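Local coordinates for protein Exo-arabinanase (Penicillium chrysogenum, PDB 3A72) that hydrolyses alpha-1,5-linked L-arabinan, probably from the chain end as an exo-acting glycosidase, and is caught here with arabinobiose bound, at residues P83-L88 against G98-A103; N65-V70 against D124-D129; G326-V331 against V348-E353; P26-L31 against A317-S322. All blocks are in the same frame, centred on the assembly; numbering follows the deposited sequence.

How the contacts relate
Six four-stranded antiparallel sheets make this chain a six-bladed beta-propeller. Contact 1 pairs the two inner strands of the second blade; contact 2, about 11 Å away between centres, leans the outermost strand of the first blade on a turn of the second. Contact 4 is the seam where the inner strands of the first and last blades face each other. Contact 3, centred about 11 Å from it, lies farther out in the last blade, which N-terminal strand 6-10 completes, closing the ring. Along the chain, contact 4 spans contact 2, which spans contact 1; contact 3 follows. Contacts 1 and 4 lie nearest the bound arabinofuranose, the side chains of P83 and P26 about 7 and 9 Å from it.

Contact 1: residues P83-L88 against G98-A103; sequences PFLYSL and GTLLLA
L88 and L101 bury the most surface here, and they meet where the two antiparallel strands approach the loop that connects them. L88 CD2 sits 3.8 Å from L101 CD1, the side chains crossing at a slant, while the other branch of L88, CD1, rests 3.9 Å from T99 CB with both side chains pointing the same way. L88 is also fastened through its backbone: its N donates to T99 O over 2.9 Å in a nearly straight bond (173°), and its O accepts from G98 N. Strand pairing places L101 CB 3.5 Å from Y86 O, the same oxygen that takes the L101 N-H at 2.8 Å. With CG beside the backbone N (chi1 -56°), L101 then carries its CD1 branch to L88.

From there the ladder runs on regularly. Y86 and L101 form a hydrogen-bonded pair, as do F84 and A103, although F84 N to A103 O is a weak bond. L85 belongs to the opposite side of the sheet, with S87, L100 and L102. Its CD2 reaches 3.7 Å from L101 O and 4.2 Å from L102 CD1, spanning the strand gap. A water at the loop end bridges S87 OG and G98 O.

Strand 82-87 is the innermost of the second propeller blade, and strand 100-106 passes between it and strand 114-121, bonded there through L100 to S121 and L102 to Y119. L85 and L100 pack on W128, F84 and A103 on L154 of strand 149-157 in the next blade, and E29 of strand 23-30 accepts from S87 N.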
loop_
_atom_site.group_PDB
_atom_site.type_symbol
_atom_site.label_atom_id
_atom_site.label_comp_id
_atom_site.label_asym_id
_atom_site.label_seq_id
_atom_site.Cartn_x
_atom_site.Cartn_y
_atom_site.Cartn_z
ATOM N N PRO A 83 0.507 1.249 -7.652
ATOM C CA PRO A 83 1.444 0.126 -7.704
ATOM C C PRO A 83 1.570 -0.518 -6.339
ATOM O O PRO A 83 1.190 0.020 -5.285
ATOM C CB PRO A 83 2.768 0.800 -8.096
ATOM C CG PRO A 83 2.664 2.175 -7.483
ATOM C CD PRO A 83 1.195 2.535 -7.692
ATOM N N PHE A 84 2.177 -1.698 -6.321
ATOM C CA PHE A 84 2.519 -2.423 -5.092
ATOM C C PHE A 84 3.624 -3.390 -5.424
ATOM O O PHE A 84 3.466 -4.233 -6.316
ATOM C CB PHE A 84 1.306 -3.203 -4.506
ATOM C CG PHE A 84 1.626 -3.701 -3.130
ATOM C CD1 PHE A 84 1.553 -2.852 -2.065
ATOM C CD2 PHE A 84 2.079 -4.983 -2.890
ATOM C CE1 PHE A 84 1.906 -3.203 -0.799
ATOM C CE2 PHE A 84 2.434 -5.377 -1.619
ATOM C CZ PHE A 84 2.348 -4.507 -0.564
ATOM N N LEU A 85 4.758 -3.317 -4.721
ATOM C CA LEU A 85 5.888 -4.219 -4.855
ATOM C C LEU A 85 5.840 -5.313 -3.807
ATOM O O LEU A 85 5.564 -5.023 -2.635
ATOM C CB LEU A 85 7.204 -3.473 -4.760
ATOM C CG LEU A 85 7.561 -2.621 -5.961
ATOM C CD1 LEU A 85 8.678 -1.655 -5.575
ATOM C CD2 LEU A 85 8.020 -3.508 -7.118
ATOM N N TYR A 86 6.177 -6.554 -4.199
ATOM C CA TYR A 86 6.169 -7.643 -3.217
ATOM C C TYR A 86 7.181 -8.734 -3.598
ATOM O O TYR A 86 7.045 -9.365 -4.653
ATOM C CB TYR A 86 4.797 -8.293 -3.144
ATOM C CG TYR A 86 4.625 -9.253 -2.008
ATOM C CD1 TYR A 86 4.915 -8.899 -0.691
ATOM C CD2 TYR A 86 4.166 -10.551 -2.211
ATOM C CE1 TYR A 86 4.766 -9.775 0.358
ATOM C CE2 TYR A 86 3.982 -11.452 -1.151
ATOM C CZ TYR A 86 4.280 -11.051 0.105
ATOM O OH TYR A 86 4.074 -11.963 1.152
ATOM N N SER A 87 8.172 -8.921 -2.763
ATOM C CA SER A 87 9.155 -10.017 -2.911
ATOM C C SER A 87 8.538 -11.254 -2.297
ATOM O O SER A 87 8.236 -11.277 -1.095
ATOM C CB SER A 87 10.458 -9.622 -2.240
ATOM O OG SER A 87 11.413 -10.654 -2.333
ATOM N N LEU A 88 8.293 -12.313 -3.091
ATOM C CA LEU A 88 7.662 -13.504 -2.541
ATOM C C LEU A 88 8.512 -14.090 -1.430
ATOM O O LEU A 88 9.671 -14.421 -1.654
ATOM C CB LEU A 88 7.492 -14.603 -3.612
ATOM C CG LEU A 88 6.339 -14.406 -4.616
ATOM C CD1 LEU A 88 6.294 -15.623 -5.488
ATOM C CD2 LEU A 88 5.008 -14.219 -3.897
ATOM N N GLY A 98 11.495 -15.226 -3.668
ATOM C CA GLY A 98 12.348 -14.167 -4.169
ATOM C C GLY A 98 11.964 -13.632 -5.505
ATOM O O GLY A 98 12.517 -12.601 -5.957
ATOM N N THR A 99 11.014 -14.269 -6.215
ATOM C CA THR A 99 10.393 -13.598 -7.337
ATOM C C THR A 99 9.878 -12.246 -6.858
ATOM O O THR A 99 9.230 -12.163 -5.823
ATOM C CB THR A 99 9.214 -14.424 -7.862
ATOM O OG1 THR A 99 9.674 -15.699 -8.360
ATOM C CG2 THR A 99 8.501 -13.714 -8.996
ATOM N N LEU A 100 10.119 -11.183 -7.597
ATOM C CA LEU A 100 9.677 -9.859 -7.267
ATOM C C LEU A 100 8.444 -9.529 -8.088
ATOM O O LEU A 100 8.500 -9.586 -9.321
ATOM C CB LEU A 100 10.776 -8.845 -7.504
ATOM C CG LEU A 100 10.380 -7.384 -7.210
ATOM C CD1 LEU A 100 10.082 -7.126 -5.738
ATOM C CD2 LEU A 100 11.497 -6.468 -7.712
ATOM N N LEU A 101 7.351 -9.210 -7.432
ATOM C CA LEU A 101 6.096 -8.911 -8.079
ATOM C C LEU A 101 5.790 -7.414 -8.013
ATOM O O LEU A 101 6.123 -6.729 -7.045
ATOM C CB LEU A 101 4.948 -9.674 -7.438
ATOM C CG LEU A 101 5.129 -11.186 -7.401
ATOM C CD1 LEU A 101 3.992 -11.850 -6.646
ATOM C CD2 LEU A 101 5.229 -11.735 -8.831
ATOM N N LEU A 102 5.105 -6.952 -9.040
ATOM C CA LEU A 102 4.459 -5.642 -9.026
ATOM C C LEU A 102 3.007 -5.865 -9.423
ATOM O O LEU A 102 2.745 -6.433 -10.514
ATOM C CB LEU A 102 5.121 -4.600 -9.926
ATOM C CG LEU A 102 4.417 -3.239 -9.908
ATOM C CD1 LEU A 102 5.368 -2.088 -9.991
ATOM C CD2 LEU A 102 3.380 -3.108 -11.018
ATOM N N ALA A 103 2.077 -5.416 -8.594
ATOM C CA ALA A 103 0.689 -5.272 -8.988
ATOM C C ALA A 103 0.405 -3.791 -9.176
ATOM O O ALA A 103 0.971 -2.946 -8.484
ATOM C CB ALA A 103 -0.251 -5.862 -7.977
HETATM O O HOH W 1 13.210 -10.587 -4.231
#

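Contact 2: residues N65-V70 against D124-D129; sequences NEISRV and DGMTWD
S68 OG ties the two segments together twice. It donates to G125 O over 2.6 Å, arriving almost head-on to that carbonyl, and accepts from W128 NE1 at 3.1 Å through a nearly straight bond (170°) lying in the indole plane. The hydroxyl sits between the backbone N and carbonyl carbon of S68 (chi1 66°), which aims it at both partners, and the bond to NE1 limits rotation of the indole. A water adds a further link by donating to I67 O and M126 O.

Packing spreads from there in two directions. V70 CG2 stands over the five-membered ring of W128, 3.5 Å from its centroid and only 10° off the normal, a clear CH-pi contact. At the other end I67 CD1 touches G125 O at 3.6 Å and M126 SD at 4.0 Å, the bent methionine crossing the isoleucine at about a right angle.

I67 and S68 both face I54 in a classic beta bulge of the outermost strand of the first blade. The turn they meet fits the Asp box of the sialidase-like propellers, S-x-D-x-G-x-T-W, from S121 through D123, G125 and T127 to W128, between the third and fourth strands of its blade.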
loop_
_atom_site.group_PDB
_atom_site.type_symbol
_atom_site.label_atom_id
_atom_site.label_comp_id
_atom_site.label_asym_id
_atom_site.label_seq_id
_atom_site.Cartn_x
_atom_site.Cartn_y
_atom_site.Cartn_z
ATOM N N ASN A 65 18.916 5.278 -7.448
ATOM C CA ASN A 65 19.093 5.291 -8.887
ATOM C C ASN A 65 18.006 4.489 -9.554
ATOM O O ASN A 65 17.632 3.426 -9.053
ATOM C CB ASN A 65 20.438 4.611 -9.288
ATOM C CG ASN A 65 21.616 5.453 -8.854
ATOM O OD1 ASN A 65 22.025 6.415 -9.543
ATOM N ND2 ASN A 65 22.205 5.097 -7.757
ATOM N N GLU A 66 17.518 4.952 -10.695
ATOM C CA GLU A 66 16.557 4.167 -11.478
ATOM C C GLU A 66 17.230 2.929 -12.046
ATOM O O GLU A 66 18.318 3.026 -12.658
ATOM C CB GLU A 66 15.998 5.073 -12.594
ATOM C CG GLU A 66 14.822 4.378 -13.333
ATOM C CD GLU A 66 14.050 5.296 -14.246
ATOM O OE1 GLU A 66 14.680 6.059 -14.948
ATOM O OE2 GLU A 66 12.807 5.320 -14.332
ATOM N N ILE A 67 16.587 1.783 -11.889
ATOM C CA ILE A 67 17.093 0.546 -12.440
ATOM C C ILE A 67 16.231 -0.050 -13.547
ATOM O O ILE A 67 16.748 -0.780 -14.378
ATOM C CB ILE A 67 17.374 -0.508 -11.360
ATOM C CG1 ILE A 67 16.157 -0.966 -10.564
ATOM C CG2 ILE A 67 18.448 -0.000 -10.402
ATOM C CD1 ILE A 67 16.381 -2.269 -9.786
ATOM N N SER A 68 14.941 0.244 -13.576
ATOM C CA SER A 68 14.029 -0.315 -14.604
ATOM C C SER A 68 12.733 0.492 -14.539
ATOM O O SER A 68 12.523 1.336 -13.657
ATOM C CB SER A 68 13.775 -1.776 -14.397
ATOM O OG SER A 68 13.053 -1.979 -13.173
ATOM N N ARG A 69 11.881 0.189 -15.511
ATOM C CA ARG A 69 10.513 0.692 -15.578
ATOM C C ARG A 69 9.568 -0.434 -15.940
ATOM O O ARG A 69 9.932 -1.278 -16.787
ATOM C CB ARG A 69 10.410 1.830 -16.627
ATOM C CG ARG A 69 11.239 3.029 -16.277
ATOM C CD ARG A 69 11.307 3.989 -17.465
ATOM N NE ARG A 69 12.116 5.108 -17.080
ATOM C CZ ARG A 69 12.393 6.169 -17.797
ATOM N NH1 ARG A 69 11.844 6.262 -18.993
ATOM N NH2 ARG A 69 13.159 7.116 -17.311
ATOM N N VAL A 70 8.406 -0.466 -15.307
ATOM C CA VAL A 70 7.386 -1.468 -15.642
ATOM C C VAL A 70 6.395 -0.781 -16.572
ATOM O O VAL A 70 5.682 0.153 -16.174
ATOM C CB VAL A 70 6.721 -2.060 -14.415
ATOM C CG1 VAL A 70 5.908 -3.297 -14.846
ATOM C CG2 VAL A 70 7.769 -2.456 -13.340
ATOM N N ASP A 124 15.563 -9.479 -9.547
ATOM C CA ASP A 124 15.637 -8.438 -8.510
ATOM C C ASP A 124 15.251 -7.080 -9.059
ATOM O O ASP A 124 15.654 -6.032 -8.547
ATOM C CB ASP A 124 16.998 -8.408 -7.789
ATOM C CG ASP A 124 17.313 -9.685 -7.015
ATOM O OD1 ASP A 124 16.386 -10.359 -6.626
ATOM O OD2 ASP A 124 18.498 -9.995 -6.729
ATOM N N GLY A 125 14.336 -7.058 -10.043
ATOM C CA GLY A 125 13.809 -5.799 -10.541
ATOM C C GLY A 125 14.498 -5.218 -11.753
ATOM O O GLY A 125 14.225 -4.042 -12.075
ATOM N N MET A 126 15.368 -5.967 -12.418
ATOM C CA MET A 126 15.973 -5.453 -13.637
ATOM C C MET A 126 15.070 -5.587 -14.874
ATOM O O MET A 126 15.048 -4.683 -15.718
ATOM C CB MET A 126 17.325 -6.102 -13.877
ATOM C CG MET A 126 18.323 -5.875 -12.736
ATOM S SD MET A 126 18.718 -4.166 -12.415
ATOM C CE MET A 126 19.342 -3.647 -13.965
ATOM N N THR A 127 14.389 -6.717 -14.965
ATOM C CA THR A 127 13.499 -6.993 -16.075
ATOM C C THR A 127 12.186 -7.546 -15.569
ATOM O O THR A 127 12.113 -8.137 -14.485
ATOM C CB THR A 127 14.095 -7.932 -17.143
ATOM O OG1 THR A 127 14.308 -9.207 -16.529
ATOM C CG2 THR A 127 15.383 -7.370 -17.695
ATOM N N TRP A 128 11.138 -7.382 -16.371
ATOM C CA TRP A 128 9.749 -7.668 -15.953
ATOM C C TRP A 128 9.022 -8.380 -17.074
ATOM O O TRP A 128 9.224 -8.093 -18.270
ATOM C CB TRP A 128 8.985 -6.357 -15.664
ATOM C CG TRP A 128 9.626 -5.566 -14.578
ATOM C CD1 TRP A 128 10.573 -4.596 -14.695
ATOM C CD2 TRP A 128 9.373 -5.704 -13.200
ATOM N NE1 TRP A 128 10.860 -4.164 -13.430
ATOM C CE2 TRP A 128 10.164 -4.794 -12.485
ATOM C CE3 TRP A 128 8.484 -6.517 -12.445
ATOM C CZ2 TRP A 128 10.123 -4.702 -11.111
ATOM C CZ3 TRP A 128 8.444 -6.414 -11.079
ATOM C CH2 TRP A 128 9.255 -5.491 -10.402
ATOM N N ASP A 129 8.090 -9.234 -16.669
ATOM C CA ASP A 129 7.184 -9.888 -17.591
ATOM C C ASP A 129 5.764 -9.875 -17.002
ATOM O O ASP A 129 5.557 -10.072 -15.810
ATOM C CB ASP A 129 7.551 -11.346 -17.830
ATOM C CG ASP A 129 8.761 -11.407 -18.732
ATOM O OD1 ASP A 129 8.620 -11.221 -19.973
ATOM O OD2 ASP A 129 9.855 -11.610 -18.166
HETATM O O HOH W 2 16.796 -2.742 -16.330
#

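Contact 3: residues G326-V331 against V348-E353; sequences GRYLVV and VMDLKE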
loop_
_atom_site.group_PDB
_atom_site.type_symbol
_atom_site.label_atom_id
_atom_site.label_comp_id
_atom_site.label_asym_id
_atom_site.label_seq_id
_atom_site.Cartn_x
_atom_site.Cartn_y
_atom_site.Cartn_z
ATOM N N GLY A 326 15.083 -5.650 12.832
ATOM C CA GLY A 326 13.931 -4.742 12.720
ATOM C C GLY A 326 14.102 -3.382 13.353
ATOM O O GLY A 326 13.137 -2.738 13.712
ATOM N N ARG A 327 15.346 -2.933 13.453
ATOM C CA ARG A 327 15.643 -1.705 14.153
ATOM C C ARG A 327 15.267 -0.405 13.428
ATOM O O ARG A 327 15.045 0.593 14.096
ATOM C CB ARG A 327 17.174 -1.705 14.425
ATOM C CG ARG A 327 17.608 -0.444 15.197
ATOM C CD ARG A 327 19.069 -0.644 15.708
ATOM N NE ARG A 327 19.523 0.667 16.214
ATOM C CZ ARG A 327 20.766 0.852 16.653
ATOM N NH1 ARG A 327 21.614 -0.140 16.731
ATOM N NH2 ARG A 327 21.091 2.068 17.035
ATOM N N TYR A 328 15.251 -0.385 12.107
ATOM C CA TYR A 328 15.108 0.868 11.344
ATOM C C TYR A 328 13.807 0.850 10.559
ATOM O O TYR A 328 13.415 -0.128 9.943
ATOM C CB TYR A 328 16.315 1.021 10.409
ATOM C CG TYR A 328 17.608 1.204 11.171
ATOM C CD1 TYR A 328 17.969 2.440 11.681
ATOM C CD2 TYR A 328 18.406 0.093 11.440
ATOM C CE1 TYR A 328 19.131 2.610 12.391
ATOM C CE2 TYR A 328 19.600 0.276 12.155
ATOM C CZ TYR A 328 19.936 1.518 12.619
ATOM O OH TYR A 328 21.087 1.701 13.354
ATOM N N LEU A 329 13.141 2.028 10.573
ATOM C CA LEU A 329 11.888 2.240 9.884
ATOM C C LEU A 329 12.032 3.220 8.710
ATOM O O LEU A 329 12.447 4.370 8.920
ATOM C CB LEU A 329 10.876 2.839 10.861
ATOM C CG LEU A 329 9.473 3.124 10.287
ATOM C CD1 LEU A 329 8.721 1.843 9.982
ATOM C CD2 LEU A 329 8.703 4.017 11.236
ATOM N N VAL A 330 11.660 2.804 7.520
ATOM C CA VAL A 330 11.494 3.666 6.348
ATOM C C VAL A 330 10.126 4.296 6.391
ATOM O O VAL A 330 9.111 3.613 6.613
ATOM C CB VAL A 330 11.651 2.817 5.095
ATOM C CG1 VAL A 330 11.024 3.430 3.859
ATOM C CG2 VAL A 330 13.129 2.512 4.823
ATOM N N VAL A 331 10.095 5.616 6.140
ATOM C CA VAL A 331 8.881 6.396 6.010
ATOM C C VAL A 331 8.993 7.144 4.672
ATOM O O VAL A 331 9.869 7.992 4.516
ATOM C CB VAL A 331 8.658 7.373 7.188
ATOM C CG1 VAL A 331 7.284 7.985 7.068
ATOM C CG2 VAL A 331 8.887 6.699 8.510
ATOM N N VAL A 348 14.519 7.617 7.420
ATOM C CA VAL A 348 14.763 6.390 8.164
ATOM C C VAL A 348 14.874 6.775 9.615
ATOM O O VAL A 348 15.641 7.676 9.970
ATOM C CB VAL A 348 16.032 5.667 7.663
ATOM C CG1 VAL A 348 16.284 4.407 8.493
ATOM C CG2 VAL A 348 15.893 5.289 6.201
ATOM N N MET A 349 14.114 6.105 10.469
ATOM C CA MET A 349 14.106 6.319 11.883
ATOM C C MET A 349 14.695 5.147 12.609
ATOM O O MET A 349 14.506 3.995 12.252
ATOM C CB MET A 349 12.623 6.534 12.371
ATOM C CG MET A 349 11.909 7.657 11.640
ATOM S SD MET A 349 10.187 7.798 12.100
ATOM C CE MET A 349 10.311 8.488 13.743
ATOM N N ASP A 350 15.428 5.451 13.711
ATOM C CA ASP A 350 16.066 4.440 14.560
ATOM C C ASP A 350 15.106 4.056 15.652
ATOM O O ASP A 350 14.929 4.807 16.622
ATOM C CB ASP A 350 17.378 4.969 15.119
ATOM C CG ASP A 350 18.114 3.941 15.948
ATOM O OD1 ASP A 350 17.598 2.827 16.165
ATOM O OD2 ASP A 350 19.304 4.242 16.338
ATOM N N LEU A 351 14.450 2.910 15.506
ATOM C CA LEU A 351 13.431 2.439 16.450
ATOM C C LEU A 351 14.022 2.107 17.813
ATOM O O LEU A 351 13.259 2.088 18.813
ATOM C CB LEU A 351 12.654 1.267 15.875
ATOM C CG LEU A 351 11.922 1.596 14.545
ATOM C CD1 LEU A 351 11.311 0.298 13.975
ATOM C CD2 LEU A 351 10.925 2.700 14.710
ATOM N N LYS A 352 15.324 1.868 17.897
ATOM C CA LYS A 352 15.973 1.690 19.202
ATOM C C LYS A 352 15.790 2.961 20.035
ATOM O O LYS A 352 15.659 2.866 21.287
ATOM C CB LYS A 352 17.439 1.312 19.049
ATOM C CG LYS A 352 18.121 0.915 20.370
ATOM C CD LYS A 352 19.546 0.406 20.081
ATOM C CE LYS A 352 20.395 0.114 21.323
ATOM N NZ LYS A 352 21.476 -0.899 21.024
ATOM N N GLU A 353 15.796 4.121 19.401
ATOM C CA GLU A 353 15.661 5.389 20.097
ATOM C C GLU A 353 14.237 5.899 20.129
ATOM O O GLU A 353 13.826 6.422 21.174
ATOM C CB GLU A 353 16.576 6.449 19.472
ATOM C CG GLU A 353 16.478 7.792 20.148
ATOM C CD GLU A 353 16.901 7.855 21.584
ATOM O OE1 GLU A 353 17.455 6.866 22.103
ATOM O OE2 GLU A 353 16.656 8.903 22.227
HETATM O O HOH W 3 21.375 4.509 14.346
#
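The guanidinium of R327 is sandwiched: K352 CD lies 3.6 Å above one face, over its centre, and Y328 OH is over the opposite face. At its edge it grips D350 side-on with two nitrogens, NE to OD1 and NH2 to OD2, each at 2.9 Å; the bond from NE is almost straight (176°), though guanidinium and carboxylate planes stand 34° apart. R327 is extended from CG to NE, and its CG rests over the rim of one face of the Y328 ring. A water at the edge of that ring links Y328 OH to D350 OD2.

D350 is also the N-cap of the short C-terminal helix. K352 N donates to OD1 at 3.0 Å, on the other side of the carboxylate plane from R327 NE, so this one oxygen serves the salt bridge and the helix start together. L351 N bonds to R327 O at 2.8 Å, and L351 CD2 packs 3.9 Å from L329 CB.

L329 and M349 form the hydrogen-bonded pair of the hairpin, both touching L292 of the neighbouring blade. Strand 328-333 is paired on its other edge with strand 317-320, V330 meeting R319, while strand 344-350 pairs with the N-terminal strand 6-10, V348 meeting L6.

Contact 4: residues P26-L31 against A317-S322; sequences PRNEQL and ALRVLS
R319 reaches across to strand 26-30 and sets its guanidinium side-on against N28, with the carboxylate of E29 over one face. It slides past N28 in the opposite direction, with amide and guanidinium planes nearly perpendicular at 84°. From this position NE donates to N28 OD1 at 2.9 Å, in the plane of the amide carbonyl, while NH2 donates to the backbone N28 O, also at 2.9 Å but from above that carbonyl's plane. A bend at chi3 (-66°) turns the head of the arginine across the partner strand, bringing both nitrogens to these oxygens. E29 OE2 lies 3.1 Å from R319 NH1, well out of plane, a salt bridge of charges alone, since the nearby N-H groups do not point at it. That oxygen spends its anti lone pair on Q30 N.

Q30 stretches the other way, extended beyond CG, and crosses L321 at about a right angle. Its OE1 offers a lone pair to S322 N at 2.8 Å, and its NE2 is held by E323 and G34 O. At the far end A317 CB nestles 3.4 Å from P26 O and 3.7 Å from N28 ND2. A water lies 2.6 Å from both N28 OD1 and L318 O.

The two strands run nearly parallel, yet no sheet joins them: they are the innermost strands of the first and last propeller blades, facing each other at the seam. Strand 23-30 bonds onward to strand 36-42, through R27 to T39 and E29 to L37, and strand 317-320 to strand 328-333, through A317 to N332.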
loop_
_atom_site.group_PDB
_atom_site.type_symbol
_atom_site.label_atom_id
_atom_site.label_comp_id
_atom_site.label_asym_id
_atom_site.label_seq_id
_atom_site.Cartn_x
_atom_site.Cartn_y
_atom_site.Cartn_z
ATOM N N PRO A 26 3.337 6.286 -2.902
ATOM C CA PRO A 26 4.629 5.616 -2.759
ATOM C C PRO A 26 4.444 4.184 -2.351
ATOM O O PRO A 26 3.651 3.894 -1.439
ATOM C CB PRO A 26 5.286 6.388 -1.614
ATOM C CG PRO A 26 4.111 6.801 -0.754
ATOM C CD PRO A 26 3.025 7.153 -1.744
ATOM N N ARG A 27 5.220 3.279 -2.906
ATOM C CA ARG A 27 5.332 1.898 -2.407
ATOM C C ARG A 27 6.804 1.511 -2.503
ATOM O O ARG A 27 7.560 2.007 -3.318
ATOM C CB ARG A 27 4.411 0.926 -3.142
ATOM C CG ARG A 27 2.925 1.156 -2.838
ATOM C CD ARG A 27 2.587 0.731 -1.431
ATOM N NE ARG A 27 1.165 0.826 -1.094
ATOM C CZ ARG A 27 0.593 1.888 -0.496
ATOM N NH1 ARG A 27 1.259 2.983 -0.221
ATOM N NH2 ARG A 27 -0.692 1.793 -0.173
ATOM N N ASN A 28 7.193 0.516 -1.677
ATOM C CA ASN A 28 8.571 0.093 -1.639
ATOM C C ASN A 28 8.643 -1.387 -1.260
ATOM O O ASN A 28 7.654 -2.005 -0.843
ATOM C CB ASN A 28 9.384 1.016 -0.729
ATOM C CG ASN A 28 8.790 1.052 0.634
ATOM O OD1 ASN A 28 8.646 0.054 1.341
ATOM N ND2 ASN A 28 8.378 2.168 1.127
ATOM N N GLU A 29 9.825 -1.937 -1.393
ATOM C CA GLU A 29 10.113 -3.299 -0.953
ATOM C C GLU A 29 11.570 -3.360 -0.517
ATOM O O GLU A 29 12.395 -2.621 -1.034
ATOM C CB GLU A 29 9.806 -4.334 -2.041
ATOM C CG GLU A 29 9.994 -5.798 -1.723
ATOM C CD GLU A 29 9.170 -6.265 -0.549
ATOM O OE1 GLU A 29 8.227 -7.114 -0.607
ATOM O OE2 GLU A 29 9.565 -5.837 0.555
ATOM N N GLN A 30 11.880 -4.259 0.398
ATOM C CA GLN A 30 13.252 -4.591 0.748
ATOM C C GLN A 30 13.473 -6.042 0.287
ATOM O O GLN A 30 12.739 -6.941 0.661
ATOM C CB GLN A 30 13.537 -4.451 2.244
ATOM C CG GLN A 30 14.989 -4.762 2.510
ATOM C CD GLN A 30 15.380 -4.577 3.951
ATOM O OE1 GLN A 30 14.655 -4.924 4.897
ATOM N NE2 GLN A 30 16.566 -3.999 4.175
ATOM N N LEU A 31 14.487 -6.226 -0.537
ATOM C CA LEU A 31 14.835 -7.544 -1.037
ATOM C C LEU A 31 15.608 -8.292 0.046
ATOM O O LEU A 31 16.148 -7.688 0.990
ATOM C CB LEU A 31 15.654 -7.417 -2.309
ATOM C CG LEU A 31 15.012 -6.621 -3.420
ATOM C CD1 LEU A 31 15.855 -6.803 -4.678
ATOM C CD2 LEU A 31 13.564 -7.020 -3.686
ATOM N N ALA A 317 4.053 5.428 2.879
ATOM C CA ALA A 317 4.410 4.017 3.002
ATOM C C ALA A 317 5.450 3.823 4.072
ATOM O O ALA A 317 6.409 4.586 4.217
ATOM C CB ALA A 317 4.916 3.484 1.675
ATOM N N LEU A 318 5.287 2.767 4.876
ATOM C CA LEU A 318 6.194 2.405 5.951
ATOM C C LEU A 318 6.843 1.059 5.631
ATOM O O LEU A 318 6.212 0.163 5.051
ATOM C CB LEU A 318 5.444 2.247 7.272
ATOM C CG LEU A 318 4.635 3.444 7.754
ATOM C CD1 LEU A 318 3.932 3.116 9.057
ATOM C CD2 LEU A 318 5.529 4.664 7.899
ATOM N N ARG A 319 8.066 0.857 6.114
ATOM C CA ARG A 319 8.711 -0.450 6.026
ATOM C C ARG A 319 9.697 -0.598 7.192
ATOM O O ARG A 319 10.569 0.231 7.385
ATOM C CB ARG A 319 9.400 -0.675 4.718
ATOM C CG ARG A 319 9.982 -2.066 4.604
ATOM C CD ARG A 319 10.365 -2.465 3.192
ATOM N NE ARG A 319 9.175 -2.568 2.354
ATOM C CZ ARG A 319 8.299 -3.588 2.389
ATOM N NH1 ARG A 319 8.483 -4.615 3.172
ATOM N NH2 ARG A 319 7.254 -3.521 1.613
ATOM N N VAL A 320 9.559 -1.700 7.918
ATOM C CA VAL A 320 10.541 -2.076 8.929
ATOM C C VAL A 320 11.652 -2.831 8.191
ATOM O O VAL A 320 11.401 -3.941 7.646
ATOM C CB VAL A 320 9.923 -2.929 10.027
ATOM C CG1 VAL A 320 11.007 -3.415 11.004
ATOM C CG2 VAL A 320 8.849 -2.125 10.784
ATOM N N LEU A 321 12.827 -2.251 8.124
ATOM C CA LEU A 321 13.936 -2.946 7.486
ATOM C C LEU A 321 14.382 -4.114 8.337
ATOM O O LEU A 321 14.206 -4.142 9.551
ATOM C CB LEU A 321 15.085 -1.963 7.261
ATOM C CG LEU A 321 14.741 -0.749 6.386
ATOM C CD1 LEU A 321 16.016 0.057 6.184
ATOM C CD2 LEU A 321 14.095 -1.122 5.086
ATOM N N SER A 322 14.966 -5.130 7.691
ATOM C CA SER A 322 15.347 -6.339 8.389
ATOM C C SER A 322 16.564 -6.169 9.294
ATOM O O SER A 322 16.723 -6.922 10.281
ATOM C CB SER A 322 15.613 -7.439 7.384
ATOM O OG SER A 322 16.592 -7.092 6.465
HETATM O O HOH W 4 6.384 0.471 2.457
HETATM O O HOH W 5 5.941 -5.678 0.084
HETATM O O HOH W 6 16.481 -7.844 3.953
#